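Local coordinates for stage III sporulation protein AH (Bacillus subtilis, PDB 3TUF) that forms, together with SpoIIQ, an intercellular channel between mother cell and forespore and takes part in forespore engulfment during sporulation, at residues V130-E134 / V151-G155; D156-V162 / D188-E194; L103-V107 / A120-M124; G145-A149 / T161-D165. All blocks are in the same frame, centred on the assembly; numbering follows the deposited sequence.

Contact 1: residues V130-E134 / V151-G155; sequences VEGTE and VNAEG
Glu134 sets its CG beside the backbone N (chi1 -45°) and then runs out extended (chi2 -175°), which carries its carboxylate from helix 114-143 across to Ala153, just past the end of strand 149-152. There OE2 takes the backbone N-H of Ala153, with 2.8 Å from OE2 to N. The bond is nearly straight (171°), although the N-H arrives from above the carboxylate plane. The base of the same side chain does apolar work: Glu134 CB lies 4.1 Å from Val151 CG1, and that methyl also packs on the helix backbone, 3.9 Å from Glu134 CA. One turn earlier, Val130 points CG1 at the backbone of the turn, 4.0 Å from Glu154 CA. Thr133 adds its methyl, CG2 standing 4.0 Å from Ala153 CB, so that this small residue is touched from several helix positions. An Asx turn shapes the end of the strand, with Asn152 OD1 accepting from Glu154 N at 2.9 Å. The contact thus seats the first strand and the turn of the beta hairpin 149-152/157-163 on the long helix. Arg96 of helix 84-107 joins in through salt bridges to Glu131, Glu134 and Glu154, and Lys135 of the second subunit pairs with Glu131. Shared between an amide and an arginine, OE2 of the buried Glu134 probably has its negative charge stabilised where helix, turn and neighbouring helix meet.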
loop_
_atom_site.group_PDB
_atom_site.type_symbol
_atom_site.label_atom_id
_atom_site.label_comp_id
_atom_site.label_asym_id
_atom_site.label_seq_id
_atom_site.Cartn_x
_atom_site.Cartn_y
_atom_site.Cartn_z
ATOM N N VAL B 130 5.364 6.709 -3.504
ATOM C CA VAL B 130 5.616 5.511 -4.273
ATOM C C VAL B 130 4.596 4.432 -3.898
ATOM O O VAL B 130 3.922 3.867 -4.783
ATOM C CB VAL B 130 7.072 5.003 -4.018
ATOM C CG1 VAL B 130 7.260 3.449 -4.291
ATOM C CG2 VAL B 130 8.064 5.851 -4.808
ATOM N N GLU B 131 4.469 4.153 -2.595
ATOM C CA GLU B 131 3.460 3.181 -2.124
ATOM C C GLU B 131 2.082 3.492 -2.715
ATOM O O GLU B 131 1.413 2.594 -3.257
ATOM C CB GLU B 131 3.316 3.138 -0.568
ATOM C CG GLU B 131 4.545 2.722 0.325
ATOM C CD GLU B 131 4.829 1.193 0.330
ATOM O OE1 GLU B 131 4.073 0.445 -0.364
ATOM O OE2 GLU B 131 5.802 0.747 1.034
ATOM N N GLY B 132 1.668 4.763 -2.589
ATOM C CA GLY B 132 0.349 5.201 -3.073
ATOM C C GLY B 132 0.190 5.037 -4.584
ATOM O O GLY B 132 -0.875 4.566 -5.079
ATOM N N THR B 133 1.258 5.427 -5.305
ATOM C CA THR B 133 1.330 5.304 -6.749
ATOM C C THR B 133 1.147 3.865 -7.197
ATOM O O THR B 133 0.350 3.590 -8.092
ATOM C CB THR B 133 2.666 5.783 -7.242
ATOM O OG1 THR B 133 2.711 7.216 -7.122
ATOM C CG2 THR B 133 2.929 5.326 -8.743
ATOM N N GLU B 134 1.862 2.940 -6.574
ATOM C CA GLU B 134 1.711 1.551 -6.956
ATOM C C GLU B 134 0.319 0.955 -6.720
ATOM O O GLU B 134 -0.204 0.262 -7.609
ATOM C CB GLU B 134 2.696 0.733 -6.182
ATOM C CG GLU B 134 4.033 1.360 -6.167
ATOM C CD GLU B 134 5.020 0.469 -5.485
ATOM O OE1 GLU B 134 4.558 -0.411 -4.718
ATOM O OE2 GLU B 134 6.237 0.633 -5.734
ATOM N N VAL B 151 3.053 -3.698 -9.468
ATOM C CA VAL B 151 3.660 -2.438 -9.880
ATOM C C VAL B 151 4.671 -2.039 -8.845
ATOM O O VAL B 151 4.350 -1.863 -7.645
ATOM C CB VAL B 151 2.626 -1.230 -9.937
ATOM C CG1 VAL B 151 3.347 0.175 -10.163
ATOM C CG2 VAL B 151 1.525 -1.427 -11.001
ATOM N N ASN B 152 5.893 -1.827 -9.299
ATOM C CA ASN B 152 6.940 -1.381 -8.408
ATOM C C ASN B 152 7.467 -0.113 -9.012
ATOM O O ASN B 152 7.998 -0.114 -10.139
ATOM C CB ASN B 152 8.029 -2.477 -8.201
ATOM C CG ASN B 152 9.249 -1.975 -7.386
ATOM O OD1 ASN B 152 9.603 -0.793 -7.358
ATOM N ND2 ASN B 152 9.913 -2.906 -6.739
ATOM N N ALA B 153 7.299 0.964 -8.262
ATOM C CA ALA B 153 7.525 2.296 -8.783
ATOM C C ALA B 153 8.696 2.907 -8.067
ATOM O O ALA B 153 8.887 4.131 -8.060
ATOM C CB ALA B 153 6.283 3.143 -8.567
ATOM N N GLU B 154 9.500 2.058 -7.454
ATOM C CA GLU B 154 10.478 2.582 -6.514
ATOM C C GLU B 154 11.734 3.245 -7.093
ATOM O O GLU B 154 12.225 4.225 -6.514
ATOM C CB GLU B 154 10.874 1.539 -5.504
ATOM C CG GLU B 154 11.499 2.160 -4.320
ATOM C CD GLU B 154 11.750 1.135 -3.240
ATOM O OE1 GLU B 154 11.665 -0.113 -3.536
ATOM O OE2 GLU B 154 12.029 1.591 -2.099
ATOM N N GLY B 155 12.270 2.738 -8.184
ATOM C CA GLY B 155 13.577 3.227 -8.594
ATOM C C GLY B 155 13.597 4.172 -9.785
ATOM O O GLY B 155 12.798 5.096 -9.879
#

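Contact 2: residues D156-V162 / D188-E194; sequences DKINITV and DVAVTFE
Ile160 packs with Val189 and Val191 at the apolar centre of two parallel strands, 157-163 and 188-194, which a beta-alpha-beta crossover joins through helices 169-177 and 181-184. With CG1 beside the backbone N and the chain extended beyond it (chi2 176°), Ile160 CD1 comes 4.3 Å from Val189 CG1 and 4.2 Å from Val191 CG2. Both valines are covered by Ile176 of helix 169-177. Farther along this face Val162 lies alongside Phe193, CG1 to CD2 4.1 Å. The backbones between are laced in parallel fashion: Ile158, Ile160 (weakly) and Val162 donate to the carbonyls of Asp188, Ala190 and Thr192, and the returning bonds include an almost linear one from Ala190 N to Ile158 O (2.8 Å, 176°). On the other face Lys157 CD touches Ala190 CB at 3.8 Å. The outer edge of strand 188-194 belongs to the interface with SpoIIQ: residues 190-192 pair antiparallel with a strand of the SpoIIQ chain, extending the sheet, while Asp188 and Thr192 bond to its Ser79 and Thr77. Lys157 NZ does not touch Asp188 directly; one water accepts from NZ at 2.9 Å and donates to Asp188 OD2 at 3.2 Å.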
loop_
_atom_site.group_PDB
_atom_site.type_symbol
_atom_site.label_atom_id
_atom_site.label_comp_id
_atom_site.label_asym_id
_atom_site.label_seq_id
_atom_site.Cartn_x
_atom_site.Cartn_y
_atom_site.Cartn_z
ATOM N N ASP B 156 14.546 3.920 -10.684
ATOM C CA ASP B 156 14.693 4.667 -11.914
ATOM C C ASP B 156 13.694 4.201 -12.961
ATOM O O ASP B 156 13.389 4.931 -13.891
ATOM C CB ASP B 156 16.098 4.462 -12.466
ATOM C CG ASP B 156 17.138 5.386 -11.823
ATOM O OD1 ASP B 156 16.735 6.352 -11.117
ATOM O OD2 ASP B 156 18.361 5.146 -12.050
ATOM N N LYS B 157 13.212 2.978 -12.830
ATOM C CA LYS B 157 12.322 2.441 -13.791
ATOM C C LYS B 157 11.107 2.127 -12.970
ATOM O O LYS B 157 11.222 1.982 -11.735
ATOM C CB LYS B 157 12.912 1.155 -14.295
ATOM C CG LYS B 157 12.464 0.814 -15.686
ATOM C CD LYS B 157 12.270 -0.676 -15.883
ATOM C CE LYS B 157 13.587 -1.368 -16.112
ATOM N NZ LYS B 157 13.350 -2.671 -16.816
ATOM N N ILE B 158 9.950 2.056 -13.636
ATOM C CA ILE B 158 8.722 1.544 -13.045
ATOM C C ILE B 158 8.401 0.179 -13.679
ATOM O O ILE B 158 8.208 0.073 -14.899
ATOM C CB ILE B 158 7.530 2.452 -13.393
ATOM C CG1 ILE B 158 7.818 3.952 -13.160
ATOM C CG2 ILE B 158 6.312 1.993 -12.698
ATOM C CD1 ILE B 158 8.475 4.346 -11.801
ATOM N N ASN B 159 8.297 -0.862 -12.877
ATOM C CA ASN B 159 8.016 -2.187 -13.410
ATOM C C ASN B 159 6.636 -2.564 -13.133
ATOM O O ASN B 159 6.166 -2.391 -11.987
ATOM C CB ASN B 159 8.920 -3.234 -12.778
ATOM C CG ASN B 159 10.248 -3.184 -13.371
ATOM O OD1 ASN B 159 11.194 -2.581 -12.794
ATOM N ND2 ASN B 159 10.352 -3.726 -14.603
ATOM N N ILE B 160 5.975 -3.092 -14.151
ATOM C CA ILE B 160 4.569 -3.348 -14.020
ATOM C C ILE B 160 4.391 -4.661 -14.644
ATOM O O ILE B 160 4.802 -4.883 -15.802
ATOM C CB ILE B 160 3.767 -2.399 -14.874
ATOM C CG1 ILE B 160 4.014 -0.953 -14.413
ATOM C CG2 ILE B 160 2.205 -2.821 -14.950
ATOM C CD1 ILE B 160 3.287 0.058 -15.316
ATOM N N THR B 161 3.772 -5.557 -13.891
ATOM C CA THR B 161 3.572 -6.891 -14.416
ATOM C C THR B 161 2.106 -7.157 -14.331
ATOM O O THR B 161 1.444 -6.859 -13.300
ATOM C CB THR B 161 4.404 -7.966 -13.666
ATOM O OG1 THR B 161 5.718 -7.440 -13.422
ATOM C CG2 THR B 161 4.494 -9.283 -14.501
ATOM N N VAL B 162 1.598 -7.689 -15.431
ATOM C CA VAL B 162 0.182 -7.844 -15.604
ATOM C C VAL B 162 -0.050 -9.320 -15.964
ATOM O O VAL B 162 0.708 -9.914 -16.748
ATOM C CB VAL B 162 -0.279 -6.789 -16.643
ATOM C CG1 VAL B 162 -1.378 -7.290 -17.538
ATOM C CG2 VAL B 162 -0.667 -5.507 -15.911
ATOM N N ASP B 188 11.908 5.451 -16.840
ATOM C CA ASP B 188 11.515 4.496 -17.875
ATOM C C ASP B 188 10.348 3.762 -17.231
ATOM O O ASP B 188 10.138 3.881 -16.013
ATOM C CB ASP B 188 12.704 3.578 -18.339
ATOM C CG ASP B 188 12.315 2.623 -19.528
ATOM O OD1 ASP B 188 11.303 2.868 -20.265
ATOM O OD2 ASP B 188 13.013 1.587 -19.724
ATOM N N VAL B 189 9.586 3.053 -18.049
ATOM C CA VAL B 189 8.426 2.343 -17.612
ATOM C C VAL B 189 8.434 1.033 -18.385
ATOM O O VAL B 189 8.515 1.027 -19.600
ATOM C CB VAL B 189 7.153 3.139 -18.017
ATOM C CG1 VAL B 189 5.916 2.296 -17.826
ATOM C CG2 VAL B 189 6.996 4.465 -17.246
ATOM N N ALA B 190 8.333 -0.096 -17.700
ATOM C CA ALA B 190 8.314 -1.350 -18.421
ATOM C C ALA B 190 7.069 -2.130 -18.043
ATOM O O ALA B 190 6.587 -2.018 -16.901
ATOM C CB ALA B 190 9.598 -2.134 -18.104
ATOM N N VAL B 191 6.509 -2.880 -18.977
ATOM C CA VAL B 191 5.269 -3.570 -18.711
ATOM C C VAL B 191 5.430 -4.940 -19.236
ATOM O O VAL B 191 5.632 -5.110 -20.454
ATOM C CB VAL B 191 4.156 -2.965 -19.521
ATOM C CG1 VAL B 191 2.815 -3.704 -19.286
ATOM C CG2 VAL B 191 4.054 -1.527 -19.145
ATOM N N THR B 192 5.331 -5.933 -18.348
ATOM C CA THR B 192 5.480 -7.331 -18.740
ATOM C C THR B 192 4.155 -8.032 -18.605
ATOM O O THR B 192 3.468 -7.824 -17.622
ATOM C CB THR B 192 6.427 -7.997 -17.767
ATOM O OG1 THR B 192 7.605 -7.181 -17.663
ATOM C CG2 THR B 192 6.784 -9.413 -18.211
ATOM N N PHE B 193 3.816 -8.871 -19.582
ATOM C CA PHE B 193 2.575 -9.665 -19.569
ATOM C C PHE B 193 2.887 -11.135 -19.311
ATOM O O PHE B 193 3.463 -11.808 -20.162
ATOM C CB PHE B 193 1.840 -9.551 -20.905
ATOM C CG PHE B 193 1.429 -8.139 -21.259
ATOM C CD1 PHE B 193 2.388 -7.155 -21.544
ATOM C CD2 PHE B 193 0.113 -7.790 -21.302
ATOM C CE1 PHE B 193 2.016 -5.823 -21.844
ATOM C CE2 PHE B 193 -0.255 -6.481 -21.606
ATOM C CZ PHE B 193 0.702 -5.501 -21.883
ATOM N N GLU B 194 2.492 -11.622 -18.134
ATOM C CA GLU B 194 2.679 -13.022 -17.694
ATOM C C GLU B 194 1.514 -13.936 -18.085
ATOM O O GLU B 194 0.353 -13.570 -17.854
ATOM C CB GLU B 194 2.750 -13.062 -16.174
ATOM C CG GLU B 194 3.940 -12.376 -15.590
ATOM C CD GLU B 194 5.138 -13.281 -15.540
ATOM O OE1 GLU B 194 5.194 -14.231 -16.358
ATOM O OE2 GLU B 194 6.011 -13.052 -14.672
HETATM O O HOH W 1 14.056 -1.358 -19.253
HETATM O O HOH W 2 8.175 -5.016 -16.297
#

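Contact 3: residues L103-V107 / A120-M124; sequences LNAIV and AYDKM
Leu103 can be followed outward from its CB, which rests 3.6 Å from Met124 CE. Its CG, placed beside the backbone N (chi1 -80°), comes next to a backbone oxygen, 3.8 Å from Ala120 O. The branch CD1 ends 4.1 Å from Lys123 CB, where the two side chains cross at about a right angle and the lysine leads its amine away. If an alanine stood here the branched end would be gone, which would probably open a gap beside Ala120 and leave Lys123 CB without its apolar neighbour. Helices 84-107 and 114-143 form an antiparallel helical hairpin, and these residues pack close to its connecting loop; the axes of the two short segments approach to 8.9 Å, with 150° between their directions. Ala120 is the small residue that lets the chains approach, its CB taking Ile106 CG2 at 3.7 Å and Val107 CG2 at 3.8 Å. Val107 CG2 also reaches the backbone of the residue after Ala120, 3.6 Å from Tyr121 N. Met124 runs straight until its last torsion (chi3 -54°), which folds the methyl inward, and CE then meets Val107 CG2 at 3.5 Å, tighter than usual for two carbons. Polar ends turn outward to the second copy of the protein: Asn104 OD1 bonds to Tyr121 OH of that subunit, and Tyr121 OH to its Asn104 OD1.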
loop_
_atom_site.group_PDB
_atom_site.type_symbol
_atom_site.label_atom_id
_atom_site.label_comp_id
_atom_site.label_asym_id
_atom_site.label_seq_id
_atom_site.Cartn_x
_atom_site.Cartn_y
_atom_site.Cartn_z
ATOM N N LEU B 103 14.657 4.519 7.961
ATOM C CA LEU B 103 14.365 5.941 7.830
ATOM C C LEU B 103 13.885 6.504 9.181
ATOM O O LEU B 103 14.463 7.455 9.737
ATOM C CB LEU B 103 13.339 6.208 6.716
ATOM C CG LEU B 103 13.788 6.225 5.222
ATOM C CD1 LEU B 103 15.321 6.338 5.046
ATOM C CD2 LEU B 103 13.217 5.045 4.415
ATOM N N ASN B 104 12.867 5.884 9.751
ATOM C CA ASN B 104 12.372 6.399 11.000
ATOM C C ASN B 104 13.458 6.438 12.067
ATOM O O ASN B 104 13.475 7.331 12.924
ATOM C CB ASN B 104 11.217 5.557 11.489
ATOM C CG ASN B 104 10.465 6.210 12.641
ATOM O OD1 ASN B 104 10.651 7.392 12.988
ATOM N ND2 ASN B 104 9.598 5.435 13.238
ATOM N N ALA B 105 14.360 5.463 12.009
ATOM C CA ALA B 105 15.358 5.330 13.033
ATOM C C ALA B 105 16.350 6.504 13.005
ATOM O O ALA B 105 16.699 7.059 14.052
ATOM C CB ALA B 105 16.070 3.995 12.883
ATOM N N ILE B 106 16.791 6.865 11.801
ATOM C CA ILE B 106 17.672 8.012 11.547
ATOM C C ILE B 106 17.023 9.326 11.983
ATOM O O ILE B 106 17.596 10.114 12.762
ATOM C CB ILE B 106 18.003 8.080 10.040
ATOM C CG1 ILE B 106 18.963 6.942 9.680
ATOM C CG2 ILE B 106 18.638 9.392 9.659
ATOM C CD1 ILE B 106 18.627 6.268 8.380
ATOM N N VAL B 107 15.812 9.543 11.482
ATOM C CA VAL B 107 15.047 10.751 11.767
ATOM C C VAL B 107 14.905 10.915 13.268
ATOM O O VAL B 107 15.017 12.025 13.794
ATOM C CB VAL B 107 13.674 10.678 11.096
ATOM C CG1 VAL B 107 12.670 11.623 11.747
ATOM C CG2 VAL B 107 13.811 11.014 9.662
ATOM N N ALA B 120 16.574 11.637 5.205
ATOM C CA ALA B 120 15.803 10.468 5.617
ATOM C C ALA B 120 14.305 10.807 5.612
ATOM O O ALA B 120 13.449 10.048 5.101
ATOM C CB ALA B 120 16.222 10.042 6.955
ATOM N N TYR B 121 13.966 11.960 6.156
ATOM C CA TYR B 121 12.555 12.358 6.107
ATOM C C TYR B 121 11.959 12.439 4.675
ATOM O O TYR B 121 10.837 11.962 4.425
ATOM C CB TYR B 121 12.325 13.647 6.885
ATOM C CG TYR B 121 10.886 14.043 6.918
ATOM C CD1 TYR B 121 10.010 13.438 7.795
ATOM C CD2 TYR B 121 10.394 15.005 6.043
ATOM C CE1 TYR B 121 8.663 13.799 7.816
ATOM C CE2 TYR B 121 9.060 15.372 6.050
ATOM C CZ TYR B 121 8.199 14.771 6.934
ATOM O OH TYR B 121 6.878 15.132 6.943
ATOM N N ASP B 122 12.710 13.021 3.741
ATOM C CA ASP B 122 12.278 13.057 2.346
ATOM C C ASP B 122 12.142 11.698 1.697
ATOM O O ASP B 122 11.176 11.461 0.957
ATOM C CB ASP B 122 13.225 13.898 1.529
ATOM C CG ASP B 122 13.197 15.324 1.945
ATOM O OD1 ASP B 122 12.557 15.622 2.981
ATOM O OD2 ASP B 122 13.804 16.150 1.241
ATOM N N LYS B 123 13.110 10.816 1.955
ATOM C CA LYS B 123 13.060 9.443 1.446
ATOM C C LYS B 123 11.790 8.765 1.999
ATOM O O LYS B 123 11.088 8.021 1.284
ATOM C CB LYS B 123 14.326 8.669 1.833
ATOM C CG LYS B 123 15.534 8.886 0.912
ATOM C CD LYS B 123 16.835 8.118 1.368
ATOM C CE LYS B 123 18.147 8.711 0.791
ATOM N NZ LYS B 123 19.310 8.122 1.503
ATOM N N MET B 124 11.471 9.071 3.260
ATOM C CA MET B 124 10.311 8.501 3.918
ATOM C C MET B 124 9.017 8.966 3.219
ATOM O O MET B 124 8.189 8.131 2.722
ATOM C CB MET B 124 10.323 8.929 5.383
ATOM C CG MET B 124 9.603 8.012 6.350
ATOM S SD MET B 124 9.689 8.657 8.040
ATOM C CE MET B 124 11.447 8.866 8.245
#

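Contact 4: residues G145-A149 / T161-D165; sequences GYEDA and TVKSD
The open end of the beta hairpin formed by strands 149-152 and 157-163 starts with Ala149 opposite Val162, an antiparallel non-hydrogen-bonded pair in which Ala149 CB packs 3.8 Å from Val162 CG2. Just outside it, Lys163 N donates to Asp148 O at 3.2 Å; the bond is fairly straight (164°), with the donor above the carbonyl plane. Tyr146 crosses Val162 at about a right angle. Its chi1 of -69° carries the ring over the valine and chi2 of -79° turns one face to it, CD1 3.3 Å from Val162 CG1. Near the plane of the ring, at its edge, stands Lys163 O, 3.7 Å from CD1. Residues 145-148 belong to the loop that leads from helix 114-143 into the sheet, in an alpha-beta-beta-alpha-beta order consistent with the ring-building folds of the family's clan, and Ile141 and Ile175 also touch the Tyr146 side chain. A serine in place of Tyr146 would probably take away the ring face over Val162 CG1 and open a gap beside these isoleucines. On the outer side Glu147 OE1 and Lys163 NZ form a weak salt bridge at 3.4 Å. Asp148 OD1 accepts from Ala149 N at 2.8 Å and also pairs with Arg89.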
loop_
_atom_site.group_PDB
_atom_site.type_symbol
_atom_site.label_atom_id
_atom_site.label_comp_id
_atom_site.label_asym_id
_atom_site.label_seq_id
_atom_site.Cartn_x
_atom_site.Cartn_y
_atom_site.Cartn_z
ATOM N N GLY B 145 -9.877 -4.480 -16.923
ATOM C CA GLY B 145 -10.053 -5.851 -17.355
ATOM C C GLY B 145 -8.800 -6.667 -17.162
ATOM O O GLY B 145 -8.616 -7.679 -17.825
ATOM N N TYR B 146 -7.895 -6.268 -16.287
ATOM C CA TYR B 146 -6.828 -7.240 -16.015
ATOM C C TYR B 146 -7.127 -7.941 -14.716
ATOM O O TYR B 146 -7.516 -7.301 -13.720
ATOM C CB TYR B 146 -5.429 -6.639 -16.043
ATOM C CG TYR B 146 -4.998 -6.219 -17.442
ATOM C CD1 TYR B 146 -4.529 -7.163 -18.370
ATOM C CD2 TYR B 146 -5.078 -4.904 -17.834
ATOM C CE1 TYR B 146 -4.152 -6.788 -19.673
ATOM C CE2 TYR B 146 -4.714 -4.513 -19.118
ATOM C CZ TYR B 146 -4.246 -5.450 -20.043
ATOM O OH TYR B 146 -3.893 -5.046 -21.325
ATOM N N GLU B 147 -6.983 -9.264 -14.747
ATOM C CA GLU B 147 -7.281 -10.121 -13.583
ATOM C C GLU B 147 -6.404 -9.825 -12.334
ATOM O O GLU B 147 -6.874 -9.861 -11.188
ATOM C CB GLU B 147 -7.210 -11.587 -14.010
ATOM C CG GLU B 147 -7.253 -12.608 -12.895
ATOM C CD GLU B 147 -6.146 -13.636 -13.062
ATOM O OE1 GLU B 147 -5.439 -13.925 -12.063
ATOM O OE2 GLU B 147 -5.959 -14.128 -14.207
ATOM N N ASP B 148 -5.139 -9.504 -12.552
ATOM C CA ASP B 148 -4.288 -9.034 -11.464
ATOM C C ASP B 148 -3.161 -8.215 -12.091
ATOM O O ASP B 148 -2.888 -8.368 -13.289
ATOM C CB ASP B 148 -3.714 -10.220 -10.670
ATOM C CG ASP B 148 -3.204 -9.812 -9.275
ATOM O OD1 ASP B 148 -3.221 -8.593 -8.929
ATOM O OD2 ASP B 148 -2.786 -10.725 -8.513
ATOM N N ALA B 149 -2.527 -7.354 -11.291
ATOM C CA ALA B 149 -1.399 -6.542 -11.733
ATOM C C ALA B 149 -0.458 -6.248 -10.591
ATOM O O ALA B 149 -0.885 -6.199 -9.442
ATOM C CB ALA B 149 -1.882 -5.234 -12.298
ATOM N N THR B 161 3.772 -5.557 -13.891
ATOM C CA THR B 161 3.572 -6.891 -14.416
ATOM C C THR B 161 2.106 -7.157 -14.331
ATOM O O THR B 161 1.444 -6.859 -13.300
ATOM C CB THR B 161 4.404 -7.966 -13.666
ATOM O OG1 THR B 161 5.718 -7.440 -13.422
ATOM C CG2 THR B 161 4.494 -9.283 -14.501
ATOM N N VAL B 162 1.598 -7.689 -15.431
ATOM C CA VAL B 162 0.182 -7.844 -15.604
ATOM C C VAL B 162 -0.050 -9.320 -15.964
ATOM O O VAL B 162 0.708 -9.914 -16.748
ATOM C CB VAL B 162 -0.279 -6.789 -16.643
ATOM C CG1 VAL B 162 -1.378 -7.290 -17.538
ATOM C CG2 VAL B 162 -0.667 -5.507 -15.911
ATOM N N LYS B 163 -1.030 -9.946 -15.314
ATOM C CA LYS B 163 -1.471 -11.288 -15.698
ATOM C C LYS B 163 -2.201 -11.177 -17.017
ATOM O O LYS B 163 -3.117 -10.368 -17.115
ATOM C CB LYS B 163 -2.426 -11.844 -14.648
ATOM C CG LYS B 163 -1.761 -12.761 -13.601
ATOM C CD LYS B 163 -1.451 -14.158 -14.152
ATOM C CE LYS B 163 -1.210 -15.184 -13.029
ATOM N NZ LYS B 163 -2.508 -15.685 -12.500
ATOM N N SER B 164 -1.800 -11.952 -18.025
ATOM C CA SER B 164 -2.455 -11.927 -19.352
ATOM C C SER B 164 -1.848 -12.923 -20.348
ATOM O O SER B 164 -0.618 -13.112 -20.394
ATOM C CB SER B 164 -2.438 -10.506 -19.970
ATOM O OG SER B 164 -3.247 -10.419 -21.135
ATOM N N ASP B 165 -2.715 -13.533 -21.161
ATOM C CA ASP B 165 -2.288 -14.488 -22.183
ATOM C C ASP B 165 -1.947 -13.810 -23.481
ATOM O O ASP B 165 -0.911 -14.082 -24.081
ATOM C CB ASP B 165 -3.356 -15.542 -22.390
ATOM C CG ASP B 165 -3.404 -16.513 -21.240
ATOM O OD1 ASP B 165 -2.331 -17.078 -20.884
ATOM O OD2 ASP B 165 -4.506 -16.685 -20.674
#

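All four contacts are partly buried. Contact 1 lies at the centre of the chain; contacts 3 and 4 lie far out on opposite sides, about 34 Å apart between centres, and each includes an exposed residue, Lys123 and Glu147. Contacts 1 and 3 both use helix 114-143 and touch the second subunit, yet contact 3 is held by apolar side chains, without a hydrogen bond between its segments, and contact 1 turns on a buried carboxylate. Contacts 2 and 4 share Thr161 and Val162 on the middle strand, one on each edge: a long parallel pairing that carries on into SpoIIQ, and a short antiparallel start that no other chain touches. A backbone bond between Asn152 and Asn159 ties contact 1 to contact 2.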